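Local coordinates for uncharacterized protein (PDB 4XE7) that is probably a bacterial actin-like ATPase of the ParM type, assembling into cytoskeletal filaments that segregate plasmid DNA, at residues V41-P46 with A95-Q100. Numbering follows the deposited sequence.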
loop_
_atom_site.group_PDB
_atom_site.type_symbol
_atom_site.label_atom_id
_atom_site.label_comp_id
_atom_site.label_asym_id
_atom_site.label_seq_id
_atom_site.Cartn_x
_atom_site.Cartn_y
_atom_site.Cartn_z
ATOM N N VAL A 41 -4.681 -13.757 0.316
ATOM C CA VAL A 41 -4.465 -15.130 0.701
ATOM C C VAL A 41 -5.671 -15.590 1.486
ATOM O O VAL A 41 -6.045 -14.955 2.476
ATOM C CB VAL A 41 -3.219 -15.300 1.577
ATOM C CG1 VAL A 41 -3.043 -16.761 1.930
ATOM C CG2 VAL A 41 -1.979 -14.765 0.880
ATOM N N ILE A 42 -6.294 -16.675 1.048
ATOM C CA ILE A 42 -7.407 -17.242 1.804
ATOM C C ILE A 42 -7.196 -18.738 2.056
ATOM O O ILE A 42 -6.393 -19.386 1.386
ATOM C CB ILE A 42 -8.754 -16.995 1.079
ATOM C CG1 ILE A 42 -8.856 -17.847 -0.183
ATOM C CG2 ILE A 42 -8.929 -15.483 0.768
ATOM C CD1 ILE A 42 -10.171 -17.673 -0.934
ATOM N N ALA A 43 -7.906 -19.270 3.045
ATOM C CA ALA A 43 -7.831 -20.692 3.396
ATOM C C ALA A 43 -9.152 -21.123 4.028
ATOM O O ALA A 43 -9.689 -20.404 4.872
ATOM C CB ALA A 43 -6.646 -20.964 4.350
ATOM N N GLU A 44 -9.680 -22.278 3.618
ATOM C CA GLU A 44 -10.932 -22.790 4.174
ATOM C C GLU A 44 -10.815 -22.966 5.697
ATOM O O GLU A 44 -9.785 -23.418 6.201
ATOM C CB GLU A 44 -11.335 -24.116 3.498
ATOM C CG GLU A 44 -11.740 -23.990 2.005
ATOM C CD GLU A 44 -12.415 -25.252 1.446
ATOM O OE1 GLU A 44 -12.746 -26.168 2.231
ATOM O OE2 GLU A 44 -12.648 -25.314 0.220
ATOM N N ALA A 45 -11.868 -22.594 6.420
ATOM C CA ALA A 45 -11.827 -22.544 7.884
ATOM C C ALA A 45 -13.011 -23.264 8.507
ATOM O O ALA A 45 -14.053 -23.405 7.861
ATOM C CB ALA A 45 -11.789 -21.080 8.362
ATOM N N PRO A 46 -12.857 -23.727 9.766
ATOM C CA PRO A 46 -13.963 -24.326 10.522
ATOM C C PRO A 46 -15.112 -23.340 10.708
ATOM O O PRO A 46 -14.889 -22.122 10.716
ATOM C CB PRO A 46 -13.328 -24.675 11.882
ATOM C CG PRO A 46 -11.877 -24.677 11.658
ATOM C CD PRO A 46 -11.595 -23.736 10.534
ATOM N N ALA A 95 -3.029 -12.375 6.684
ATOM C CA ALA A 95 -1.885 -12.866 7.449
ATOM C C ALA A 95 -2.154 -14.242 8.059
ATOM O O ALA A 95 -1.341 -15.151 7.929
ATOM C CB ALA A 95 -1.502 -11.865 8.543
ATOM N N TYR A 96 -3.313 -14.399 8.689
ATOM C CA TYR A 96 -3.672 -15.660 9.333
ATOM C C TYR A 96 -3.737 -16.835 8.357
ATOM O O TYR A 96 -3.491 -17.984 8.736
ATOM C CB TYR A 96 -5.015 -15.518 10.046
ATOM C CG TYR A 96 -5.247 -16.537 11.141
ATOM C CD1 TYR A 96 -4.208 -16.945 11.964
ATOM C CD2 TYR A 96 -6.512 -17.080 11.356
ATOM C CE1 TYR A 96 -4.417 -17.880 12.972
ATOM C CE2 TYR A 96 -6.732 -18.012 12.360
ATOM C CZ TYR A 96 -5.680 -18.410 13.164
ATOM O OH TYR A 96 -5.892 -19.332 14.163
ATOM N N ALA A 97 -4.086 -16.547 7.106
ATOM C CA ALA A 97 -4.195 -17.586 6.097
ATOM C C ALA A 97 -2.819 -18.069 5.618
ATOM O O ALA A 97 -2.695 -19.194 5.127
ATOM C CB ALA A 97 -5.025 -17.092 4.924
ATOM N N LYS A 98 -1.802 -17.219 5.762
ATOM C CA LYS A 98 -0.423 -17.555 5.391
ATOM C C LYS A 98 0.050 -18.828 6.072
ATOM O O LYS A 98 0.850 -19.574 5.512
ATOM C CB LYS A 98 0.542 -16.420 5.755
ATOM C CG LYS A 98 0.318 -15.109 5.035
ATOM C CD LYS A 98 0.837 -15.156 3.605
ATOM C CE LYS A 98 0.910 -13.754 3.004
ATOM N NZ LYS A 98 1.628 -12.807 3.904
ATOM N N ASP A 99 -0.456 -19.061 7.282
ATOM C CA ASP A 99 -0.033 -20.184 8.114
ATOM C C ASP A 99 -0.882 -21.434 7.922
ATOM O O ASP A 99 -0.948 -22.279 8.813
ATOM C CB ASP A 99 -0.062 -19.787 9.591
ATOM C CG ASP A 99 0.816 -18.596 9.887
ATOM O OD1 ASP A 99 2.046 -18.707 9.703
ATOM O OD2 ASP A 99 0.279 -17.550 10.310
ATOM N N GLN A 100 -1.532 -21.550 6.767
ATOM C CA GLN A 100 -2.322 -22.744 6.457
ATOM C C GLN A 100 -1.713 -23.499 5.283
ATOM O O GLN A 100 -1.217 -22.888 4.343
ATOM C CB GLN A 100 -3.769 -22.364 6.151
ATOM C CG GLN A 100 -4.437 -21.579 7.262
ATOM C CD GLN A 100 -4.784 -22.452 8.435
ATOM O OE1 GLN A 100 -5.424 -23.490 8.278
ATOM N NE2 GLN A 100 -4.349 -22.052 9.623
#
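The methyl of Ala-97 lies over the backbone of residues 41-43, between the side chains of Val-41 and Ala-43. Its CB is 3.4 Å from O of Val-41 and 3.6 Å from CG1 of Val-41; further along the strand the CB of Ala-97 comes within 4.2 Å of the CB of Ala-43. The small side chains of Ala-97 and Ala-43, both directed across the contact, are consistent with the close approach of the short, weakly bonded helical turn 95-98, with the CA atoms of Ile-42 and Ala-97 5.4 Å apart. Val-41 divides its branches between two partners. With CG1 anti to the backbone N (chi1 -179°), that methyl reaches Ala-97, while CG2 is directed to Lys-98 and meets its CE at 3.7 Å. Lys-98 sets out away from the strand, but a bend at chi2 (-77°) brings CD and CE back across the valine at about a right angle, an aliphatic contact at the exposed margin. At the other end, Gln-100 lays its CB and CG against the CB of Ala-43, each at 3.7 Å; it is the hydrocarbon base of this side chain, and not its amide, that touches the strand. No hydrogen bond links the two segments; they meet through van der Waals contacts. The neighbouring strand 90-93, which leads into the helical turn through Gly-94, pairs with strand 33-45: Val-41, Ala-43 and Ala-45 form backbone hydrogen bonds with Gly-94, Tyr-92 and Ala-90. Ile-42 points away from helix 95-98 and packs on helix 123-140, so at residues 41-43 the strand is packed on both faces. A short helical turn directly after strand 90-93 thus folds over the end of antiparallel strand 33-45 in the large mixed sheet, consistent with the first domain of an actin-like ParM fold.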